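PDB 3W56: C2 domain protein from Scophthalmus maximus, which binds calcium ions through a C2 domain, a module that commonly docks on phospholipid membranes, and may belong to a family with pore-forming activity. Local coordinates for residues A[28-36]-A[62-70]; A[78-88]-A[100-108]. All coordinates share one frame; numbering follows the deposited sequence.

Contact 1: residues A[28-36]-A[62-70]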
loop_
_atom_site.group_PDB
_atom_site.type_symbol
_atom_site.label_atom_id
_atom_site.label_comp_id
_atom_site.label_asym_id
_atom_site.label_seq_id
_atom_site.Cartn_x
_atom_site.Cartn_y
_atom_site.Cartn_z
ATOM N N ASN A 28 -5.555 -6.878 1.706
ATOM C CA ASN A 28 -4.905 -7.870 0.809
ATOM C C ASN A 28 -3.668 -7.327 0.123
ATOM O O ASN A 28 -3.400 -7.659 -1.049
ATOM C CB ASN A 28 -5.902 -8.541 -0.195
ATOM C CG ASN A 28 -6.994 -9.342 0.543
ATOM O OD1 ASN A 28 -6.917 -9.509 1.809
ATOM N ND2 ASN A 28 -8.043 -9.711 -0.164
ATOM N N LEU A 29 -2.858 -6.543 0.841
ATOM C CA LEU A 29 -1.567 -6.112 0.378
ATOM C C LEU A 29 -0.555 -7.248 0.256
ATOM O O LEU A 29 -0.319 -8.042 1.167
ATOM C CB LEU A 29 -1.024 -5.015 1.298
ATOM C CG LEU A 29 -1.898 -3.812 1.449
ATOM C CD1 LEU A 29 -1.327 -3.108 2.758
ATOM C CD2 LEU A 29 -1.637 -2.984 0.286
ATOM N N ARG A 30 0.044 -7.368 -0.923
ATOM C CA ARG A 30 1.137 -8.334 -1.021
ATOM C C ARG A 30 2.017 -7.867 -2.168
ATOM O O ARG A 30 1.541 -7.189 -3.098
ATOM C CB ARG A 30 0.584 -9.726 -1.306
ATOM C CG ARG A 30 -0.215 -9.733 -2.585
ATOM C CD ARG A 30 -1.400 -10.539 -2.391
ATOM N NE ARG A 30 -2.068 -10.743 -3.668
ATOM C CZ ARG A 30 -3.142 -10.102 -4.096
ATOM N NH1 ARG A 30 -3.753 -9.054 -3.471
ATOM N NH2 ARG A 30 -3.609 -10.477 -5.284
ATOM N N VAL A 31 3.287 -8.227 -2.095
ATOM C CA VAL A 31 4.173 -7.855 -3.201
ATOM C C VAL A 31 4.835 -9.082 -3.699
ATOM O O VAL A 31 5.207 -9.965 -2.961
ATOM C CB VAL A 31 5.299 -6.953 -2.730
ATOM C CG1 VAL A 31 6.297 -6.695 -3.854
ATOM C CG2 VAL A 31 4.742 -5.588 -2.253
ATOM N N ARG A 32 5.064 -9.076 -5.009
ATOM C CA ARG A 32 5.875 -10.134 -5.489
ATOM C C ARG A 32 7.047 -9.451 -6.152
ATOM O O ARG A 32 6.865 -8.453 -6.869
ATOM C CB ARG A 32 5.096 -10.934 -6.484
ATOM C CG ARG A 32 4.819 -10.190 -7.714
ATOM C CD ARG A 32 5.335 -11.092 -8.853
ATOM N NE ARG A 32 4.342 -12.078 -9.253
ATOM C CZ ARG A 32 3.133 -11.758 -9.718
ATOM N NH1 ARG A 32 2.291 -12.714 -10.097
ATOM N NH2 ARG A 32 2.776 -10.470 -9.821
ATOM N N GLY A 33 8.238 -9.946 -5.833
ATOM C CA GLY A 33 9.421 -9.646 -6.644
ATOM C C GLY A 33 10.218 -8.454 -6.135
ATOM O O GLY A 33 10.879 -7.757 -6.929
ATOM N N LEU A 34 10.165 -8.221 -4.816
ATOM C CA LEU A 34 10.914 -7.134 -4.161
ATOM C C LEU A 34 12.437 -7.343 -4.349
ATOM O O LEU A 34 12.883 -8.506 -4.451
ATOM C CB LEU A 34 10.541 -7.127 -2.659
ATOM C CG LEU A 34 9.963 -5.892 -1.951
ATOM C CD1 LEU A 34 9.329 -4.867 -2.887
ATOM C CD2 LEU A 34 8.970 -6.321 -0.888
ATOM N N PRO A 35 13.241 -6.234 -4.396
ATOM C CA PRO A 35 14.705 -6.324 -4.582
ATOM C C PRO A 35 15.415 -7.332 -3.673
ATOM O O PRO A 35 14.999 -7.541 -2.514
ATOM C CB PRO A 35 15.175 -4.901 -4.270
ATOM C CG PRO A 35 14.062 -4.052 -4.793
ATOM C CD PRO A 35 12.783 -4.827 -4.440
ATOM N N SER A 36 16.496 -7.927 -4.190
ATOM C CA SER A 36 17.124 -9.089 -3.558
ATOM C C SER A 36 18.510 -9.398 -4.141
ATOM O O SER A 36 19.518 -8.772 -3.790
ATOM C CB SER A 36 16.203 -10.309 -3.722
ATOM O OG SER A 36 15.538 -10.267 -4.982
ATOM N N HIS A 62 10.251 -8.635 7.282
ATOM C CA HIS A 62 11.706 -8.754 7.187
ATOM C C HIS A 62 12.235 -9.840 6.266
ATOM O O HIS A 62 11.678 -10.950 6.226
ATOM C CB HIS A 62 12.276 -8.985 8.587
ATOM C CG HIS A 62 12.209 -7.779 9.473
ATOM N ND1 HIS A 62 11.275 -7.638 10.481
ATOM C CD2 HIS A 62 12.925 -6.626 9.461
ATOM C CE1 HIS A 62 11.455 -6.476 11.083
ATOM N NE2 HIS A 62 12.441 -5.838 10.477
ATOM N N ASN A 63 13.291 -9.516 5.510
ATOM C CA ASN A 63 14.010 -10.527 4.728
ATOM C C ASN A 63 13.050 -11.319 3.864
ATOM O O ASN A 63 13.040 -12.551 3.888
ATOM C CB ASN A 63 14.756 -11.467 5.690
ATOM C CG ASN A 63 15.606 -12.498 4.966
ATOM O OD1 ASN A 63 16.358 -12.156 4.053
ATOM N ND2 ASN A 63 15.485 -13.780 5.369
ATOM N N ASN A 64 12.231 -10.617 3.091
ATOM C CA ASN A 64 11.177 -11.259 2.305
ATOM C C ASN A 64 10.950 -10.540 0.967
ATOM O O ASN A 64 10.495 -9.381 0.928
ATOM C CB ASN A 64 9.902 -11.295 3.129
ATOM C CG ASN A 64 8.870 -12.258 2.558
ATOM O OD1 ASN A 64 9.022 -12.696 1.438
ATOM N ND2 ASN A 64 7.829 -12.544 3.314
ATOM N N ALA A 65 11.259 -11.214 -0.140
ATOM C CA ALA A 65 11.062 -10.637 -1.451
ATOM C C ALA A 65 9.610 -10.723 -1.913
ATOM O O ALA A 65 9.224 -10.084 -2.917
ATOM C CB ALA A 65 11.948 -11.346 -2.473
ATOM N N ASN A 66 8.810 -11.531 -1.217
ATOM C CA ASN A 66 7.411 -11.690 -1.609
ATOM C C ASN A 66 6.517 -11.686 -0.376
ATOM O O ASN A 66 5.820 -12.679 -0.062
ATOM C CB ASN A 66 7.205 -13.008 -2.347
ATOM C CG ASN A 66 8.118 -13.154 -3.548
ATOM O OD1 ASN A 66 7.853 -12.589 -4.629
ATOM N ND2 ASN A 66 9.233 -13.892 -3.362
ATOM N N PRO A 67 6.493 -10.557 0.307
ATOM C CA PRO A 67 5.728 -10.470 1.559
ATOM C C PRO A 67 4.217 -10.381 1.271
ATOM O O PRO A 67 3.754 -9.884 0.242
ATOM C CB PRO A 67 6.226 -9.137 2.153
ATOM C CG PRO A 67 6.640 -8.325 0.977
ATOM C CD PRO A 67 7.214 -9.296 0.018
ATOM N N TRP A 68 3.401 -10.816 2.233
ATOM C CA TRP A 68 2.028 -10.282 2.271
ATOM C C TRP A 68 1.848 -9.770 3.672
ATOM O O TRP A 68 2.543 -10.247 4.545
ATOM C CB TRP A 68 0.972 -11.358 1.913
ATOM C CG TRP A 68 0.840 -12.529 2.885
ATOM C CD1 TRP A 68 1.608 -13.683 2.944
ATOM C CD2 TRP A 68 -0.122 -12.632 3.978
ATOM N NE1 TRP A 68 1.158 -14.497 3.979
ATOM C CE2 TRP A 68 0.094 -13.888 4.599
ATOM C CE3 TRP A 68 -1.166 -11.824 4.416
ATOM C CZ2 TRP A 68 -0.676 -14.329 5.669
ATOM C CZ3 TRP A 68 -1.926 -12.232 5.495
ATOM C CH2 TRP A 68 -1.698 -13.512 6.097
ATOM N N TRP A 69 1.010 -8.761 3.819
ATOM C CA TRP A 69 0.721 -8.191 5.158
ATOM C C TRP A 69 -0.684 -8.497 5.588
ATOM O O TRP A 69 -1.689 -8.506 4.791
ATOM C CB TRP A 69 0.915 -6.676 5.125
ATOM C CG TRP A 69 2.356 -6.277 4.856
ATOM C CD1 TRP A 69 3.335 -6.081 5.796
ATOM C CD2 TRP A 69 2.978 -6.081 3.582
ATOM N NE1 TRP A 69 4.512 -5.732 5.187
ATOM C CE2 TRP A 69 4.344 -5.714 3.831
ATOM C CE3 TRP A 69 2.529 -6.150 2.268
ATOM C CZ2 TRP A 69 5.242 -5.436 2.816
ATOM C CZ3 TRP A 69 3.433 -5.804 1.245
ATOM C CH2 TRP A 69 4.774 -5.454 1.537
ATOM N N THR A 70 -0.820 -8.678 6.916
ATOM C CA THR A 70 -2.156 -8.927 7.507
ATOM C C THR A 70 -2.972 -7.609 7.680
ATOM O O THR A 70 -4.197 -7.641 7.661
ATOM C CB THR A 70 -2.043 -9.522 8.966
ATOM O OG1 THR A 70 -1.215 -8.676 9.768
ATOM C CG2 THR A 70 -1.386 -10.860 8.921
HETATM O O HOH W 1 -3.104 -6.475 3.832
#

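Contact 2: residues A[78-88]-A[100-108]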
loop_
_atom_site.group_PDB
_atom_site.type_symbol
_atom_site.label_atom_id
_atom_site.label_comp_id
_atom_site.label_asym_id
_atom_site.label_seq_id
_atom_site.Cartn_x
_atom_site.Cartn_y
_atom_site.Cartn_z
ATOM N N ALA A 78 -13.595 8.948 3.938
ATOM C CA ALA A 78 -13.225 8.906 2.528
ATOM C C ALA A 78 -14.347 9.435 1.639
ATOM O O ALA A 78 -15.539 9.425 1.976
ATOM C CB ALA A 78 -12.854 7.491 2.146
ATOM N N GLN A 79 -13.977 9.891 0.455
ATOM C CA GLN A 79 -15.001 10.238 -0.513
ATOM C C GLN A 79 -14.513 9.808 -1.878
ATOM O O GLN A 79 -13.316 9.718 -2.097
ATOM C CB GLN A 79 -15.204 11.765 -0.533
ATOM C CG GLN A 79 -16.014 12.307 0.666
ATOM C CD GLN A 79 -17.461 11.837 0.613
ATOM O OE1 GLN A 79 -18.133 11.688 1.654
ATOM N NE2 GLN A 79 -17.954 11.582 -0.612
ATOM N N GLU A 80 -15.456 9.517 -2.759
ATOM C CA GLU A 80 -15.143 9.146 -4.115
ATOM C C GLU A 80 -14.236 10.202 -4.730
ATOM O O GLU A 80 -14.426 11.419 -4.503
ATOM C CB GLU A 80 -16.423 8.997 -4.904
ATOM C CG GLU A 80 -16.190 8.437 -6.300
ATOM C CD GLU A 80 -17.421 7.749 -6.852
ATOM O OE1 GLU A 80 -18.538 8.262 -6.572
ATOM O OE2 GLU A 80 -17.264 6.699 -7.545
ATOM N N ASN A 81 -13.249 9.718 -5.484
ATOM C CA ASN A 81 -12.195 10.483 -6.135
ATOM C C ASN A 81 -11.090 10.978 -5.275
ATOM O O ASN A 81 -10.195 11.674 -5.740
ATOM C CB ASN A 81 -12.779 11.514 -7.105
ATOM C CG ASN A 81 -13.551 10.831 -8.212
ATOM O OD1 ASN A 81 -13.079 9.833 -8.752
ATOM N ND2 ASN A 81 -14.752 11.300 -8.501
ATOM N N ASP A 82 -11.119 10.590 -4.001
ATOM C CA ASP A 82 -9.979 10.852 -3.197
ATOM C C ASP A 82 -8.844 10.034 -3.827
ATOM O O ASP A 82 -9.070 8.961 -4.461
ATOM C CB ASP A 82 -10.181 10.292 -1.809
ATOM C CG ASP A 82 -11.056 11.178 -0.905
ATOM O OD1 ASP A 82 -11.277 12.386 -1.212
ATOM O OD2 ASP A 82 -11.466 10.660 0.168
ATOM N N ILE A 83 -7.635 10.492 -3.573
ATOM C CA ILE A 83 -6.467 9.849 -4.118
ATOM C C ILE A 83 -5.907 8.938 -3.045
ATOM O O ILE A 83 -5.380 9.403 -2.021
ATOM C CB ILE A 83 -5.407 10.843 -4.571
ATOM C CG1 ILE A 83 -5.992 11.690 -5.710
ATOM C CG2 ILE A 83 -4.183 10.081 -5.073
ATOM C CD1 ILE A 83 -6.653 10.848 -6.768
ATOM N N LEU A 84 -6.040 7.636 -3.312
ATOM C CA LEU A 84 -5.392 6.560 -2.540
ATOM C C LEU A 84 -3.949 6.518 -3.020
ATOM O O LEU A 84 -3.676 6.361 -4.202
ATOM C CB LEU A 84 -6.119 5.174 -2.720
ATOM C CG LEU A 84 -5.351 3.957 -2.177
ATOM C CD1 LEU A 84 -5.379 3.927 -0.638
ATOM C CD2 LEU A 84 -5.950 2.654 -2.735
ATOM N N ARG A 85 -3.017 6.751 -2.115
ATOM C CA ARG A 85 -1.608 6.670 -2.414
ATOM C C ARG A 85 -0.905 5.609 -1.526
ATOM O O ARG A 85 -1.003 5.581 -0.254
ATOM C CB ARG A 85 -0.985 8.089 -2.215
ATOM C CG ARG A 85 0.495 8.103 -2.224
ATOM C CD ARG A 85 0.986 9.450 -1.708
ATOM N NE ARG A 85 2.441 9.552 -1.722
ATOM C CZ ARG A 85 3.143 10.033 -2.749
ATOM N NH1 ARG A 85 2.512 10.445 -3.848
ATOM N NH2 ARG A 85 4.480 10.120 -2.680
ATOM N N LEU A 86 -0.156 4.759 -2.204
ATOM C CA LEU A 86 0.508 3.630 -1.577
ATOM C C LEU A 86 1.970 3.795 -1.848
ATOM O O LEU A 86 2.404 3.979 -2.963
ATOM C CB LEU A 86 -0.015 2.295 -2.118
ATOM C CG LEU A 86 -1.494 2.041 -1.924
ATOM C CD1 LEU A 86 -1.912 0.608 -2.393
ATOM C CD2 LEU A 86 -1.952 2.172 -0.503
ATOM N N GLU A 87 2.752 3.752 -0.793
ATOM C CA GLU A 87 4.169 3.725 -1.008
ATOM C C GLU A 87 4.722 2.439 -0.418
ATOM O O GLU A 87 4.417 2.102 0.747
ATOM C CB GLU A 87 4.835 4.947 -0.391
ATOM C CG GLU A 87 4.225 6.254 -0.810
ATOM C CD GLU A 87 4.785 7.407 -0.022
ATOM O OE1 GLU A 87 5.686 7.156 0.814
ATOM O OE2 GLU A 87 4.288 8.544 -0.211
ATOM N N VAL A 88 5.579 1.789 -1.189
ATOM C CA VAL A 88 6.313 0.620 -0.720
ATOM C C VAL A 88 7.738 1.061 -0.359
ATOM O O VAL A 88 8.455 1.636 -1.194
ATOM C CB VAL A 88 6.316 -0.493 -1.755
ATOM C CG1 VAL A 88 7.213 -1.626 -1.285
ATOM C CG2 VAL A 88 4.856 -0.965 -2.016
ATOM N N GLY A 100 8.552 2.306 -4.542
ATOM C CA GLY A 100 7.613 2.640 -5.599
ATOM C C GLY A 100 6.443 3.358 -5.027
ATOM O O GLY A 100 6.172 3.260 -3.812
ATOM N N VAL A 101 5.797 4.155 -5.858
ATOM C CA VAL A 101 4.586 4.874 -5.414
ATOM C C VAL A 101 3.415 4.610 -6.366
ATOM O O VAL A 101 3.584 4.593 -7.602
ATOM C CB VAL A 101 4.845 6.382 -5.298
ATOM C CG1 VAL A 101 3.535 7.190 -5.185
ATOM C CG2 VAL A 101 5.695 6.646 -4.098
ATOM N N CYS A 102 2.233 4.387 -5.821
ATOM C CA CYS A 102 1.063 4.398 -6.685
ATOM C C CYS A 102 -0.061 5.244 -6.162
ATOM O O CYS A 102 -0.320 5.355 -4.927
ATOM C CB CYS A 102 0.597 3.005 -7.057
ATOM S SG CYS A 102 1.923 2.219 -7.935
ATOM N N GLN A 103 -0.689 5.881 -7.127
ATOM C CA GLN A 103 -1.756 6.823 -6.913
ATOM C C GLN A 103 -2.948 6.430 -7.752
ATOM O O GLN A 103 -2.829 6.109 -8.960
ATOM C CB GLN A 103 -1.289 8.199 -7.323
ATOM C CG GLN A 103 -0.244 8.767 -6.387
ATOM C CD GLN A 103 -0.069 10.266 -6.587
ATOM O OE1 GLN A 103 -0.270 11.050 -5.657
ATOM N NE2 GLN A 103 0.290 10.667 -7.809
ATOM N N ARG A 104 -4.108 6.474 -7.124
ATOM C CA ARG A 104 -5.328 6.043 -7.774
ATOM C C ARG A 104 -6.543 6.785 -7.207
ATOM O O ARG A 104 -6.683 6.885 -6.000
ATOM C CB ARG A 104 -5.485 4.558 -7.510
ATOM C CG ARG A 104 -6.790 4.023 -7.881
ATOM C CD ARG A 104 -6.725 2.552 -7.809
ATOM N NE ARG A 104 -5.648 1.963 -8.594
ATOM C CZ ARG A 104 -5.617 1.931 -9.939
ATOM N NH1 ARG A 104 -6.612 2.465 -10.652
ATOM N NH2 ARG A 104 -4.596 1.346 -10.581
ATOM N N GLN A 105 -7.438 7.241 -8.071
ATOM C CA GLN A 105 -8.678 7.823 -7.569
ATOM C C GLN A 105 -9.607 6.697 -7.173
ATOM O O GLN A 105 -9.855 5.775 -7.950
ATOM C CB GLN A 105 -9.338 8.694 -8.619
ATOM C CG GLN A 105 -9.065 10.200 -8.464
ATOM C CD GLN A 105 -9.557 11.007 -9.662
ATOM O OE1 GLN A 105 -9.826 10.449 -10.757
ATOM N NE2 GLN A 105 -9.696 12.315 -9.472
ATOM N N ILE A 106 -10.135 6.756 -5.946
ATOM C CA ILE A 106 -10.986 5.671 -5.500
ATOM C C ILE A 106 -12.444 5.834 -5.950
ATOM O O ILE A 106 -12.979 6.947 -6.018
ATOM C CB ILE A 106 -10.905 5.515 -3.993
ATOM C CG1 ILE A 106 -11.349 6.844 -3.357
ATOM C CG2 ILE A 106 -9.477 5.245 -3.602
ATOM C CD1 ILE A 106 -11.578 6.758 -1.833
ATOM N N LYS A 107 -13.040 4.706 -6.287
ATOM C CA LYS A 107 -14.360 4.599 -6.880
ATOM C C LYS A 107 -15.192 3.684 -6.013
ATOM O O LYS A 107 -14.670 2.719 -5.423
ATOM C CB LYS A 107 -14.264 4.036 -8.283
ATOM C CG LYS A 107 -13.290 4.799 -9.109
ATOM C CD LYS A 107 -13.800 6.173 -9.479
ATOM C CE LYS A 107 -12.589 6.986 -9.955
ATOM N NZ LYS A 107 -12.903 7.930 -11.073
ATOM N N VAL A 108 -16.480 3.979 -5.906
ATOM C CA VAL A 108 -17.349 3.116 -5.095
ATOM C C VAL A 108 -17.206 1.657 -5.568
ATOM O O VAL A 108 -16.968 1.391 -6.745
ATOM C CB VAL A 108 -18.838 3.541 -5.184
ATOM C CG1 VAL A 108 -19.697 2.715 -4.236
ATOM C CG2 VAL A 108 -18.969 5.018 -4.853
#

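Contact 1: residues A[28-36]-A[62-70]
W69 lays its indole against L29 and V31 of strand 22-32, and its route from CB outward shapes the contact. From CB, CG stands anti to the carbonyl carbon (chi1 -65°), which carries the six-membered ring from the L29 level on toward V31. W69 CE3 comes 3.9 Å from L29 CB and also lies by L29 O (3.6 Å). W69 CZ3 and CH2 meet V31 CG2 at the ring edge, CZ3 at 3.7 Å. Over one face, offset toward the rim, rests P67 CB. At the far end NE1 makes a weak hydrogen bond to the carbonyl of S59. L34 CD2 lies 3.6 Å from P67 CD and V31 CB 4.1 Å from it, a rigid apolar ring suiting a buried place between two aliphatic chains.

The two chains run in opposite directions, with a single bridge between R30 and W68. W69 N gives a 3.1 Å bond to L29 O, and V31 N binds P67 O almost straight (163°). Farther on, A65 O receives L34 N at 2.8 Å. G33, whose positive phi suits a glycine, sends its N-H to N66 OD1 at 2.9 Å, from above the amide plane. An alanine in place of W69 would probably open a gap beside V31 and leave the S59 carbonyl without its indole donor. Backbone pairing and an apolar seam thus fasten segment 62-70, with its calcium-site residue N63, to the end of strand 22-32.

Contact 2: residues A[78-88]-A[100-108]
R85 and Q103 lie side by side on one face of the hairpin, their guanidinium and amide planes 88° apart. R85 NH1 reaches Q103 OE1 only weakly, at 3.4 Å, whereas E87 is gripped side-on: R85 NE, 2.6 Å from E87 OE2, and R85 NH2 both bind that oxygen, a salt bridge near the guanidinium plane. R85 reaches them with CG anti to the backbone N (chi1 168°) and its chain extended to NE. V101 CG1 covers one face of the guanidinium, 3.6 Å above its plane, and V101 CG2 packs on E87 CG. A branched aliphatic residue suits a place beside the guanidinium face and the aliphatic part of E87.

The other face carries L84, L86 and V88, packed on strands 22-32 and 122-130, and C102, in a disulfide with C115. L86 N meets C102 O at 2.8 Å in a hydrogen-bonded pair. Beyond the strands, I106 CG2 presses on L84 CB, a tight 3.5 Å, and I106 CD1 lies 3.8 Å from D82 CB in the type II turn from Q79 to D82. At the turn, E80 crosses V108 at about a right angle, and E80 OE2, met from above the carboxylate plane, takes a long (3.3 Å) but straight hydrogen bond from V108 N. The face bearing R85 and E87 thus pairs arginine with a carboxylate that probably offsets much of its charge, while the leucines and V88 on the other fill the sandwich interior.

Overall arrangement
The contacts belong to different sheets of the C2 sandwich and lie on opposite sides of the chain's centre, their centres about 20 Å apart. Contact 1 ties the loop preceding strand 73-78 to strand 22-32, whereas contact 2 is the hairpin of strands 83-90 and 97-105. They meet in the interior, where L34 CD1 packs 4.2 Å from V88 CG1. Both reach toward the calcium-binding end, although no calcium is bound to this chain in the model: contact 1 contains N63 and places the A65 side chain about 4 Å from that of I41, while the V88 and L34 side chains stand about 7 Å from that of D90. Each sheet probably helps frame the binding loops.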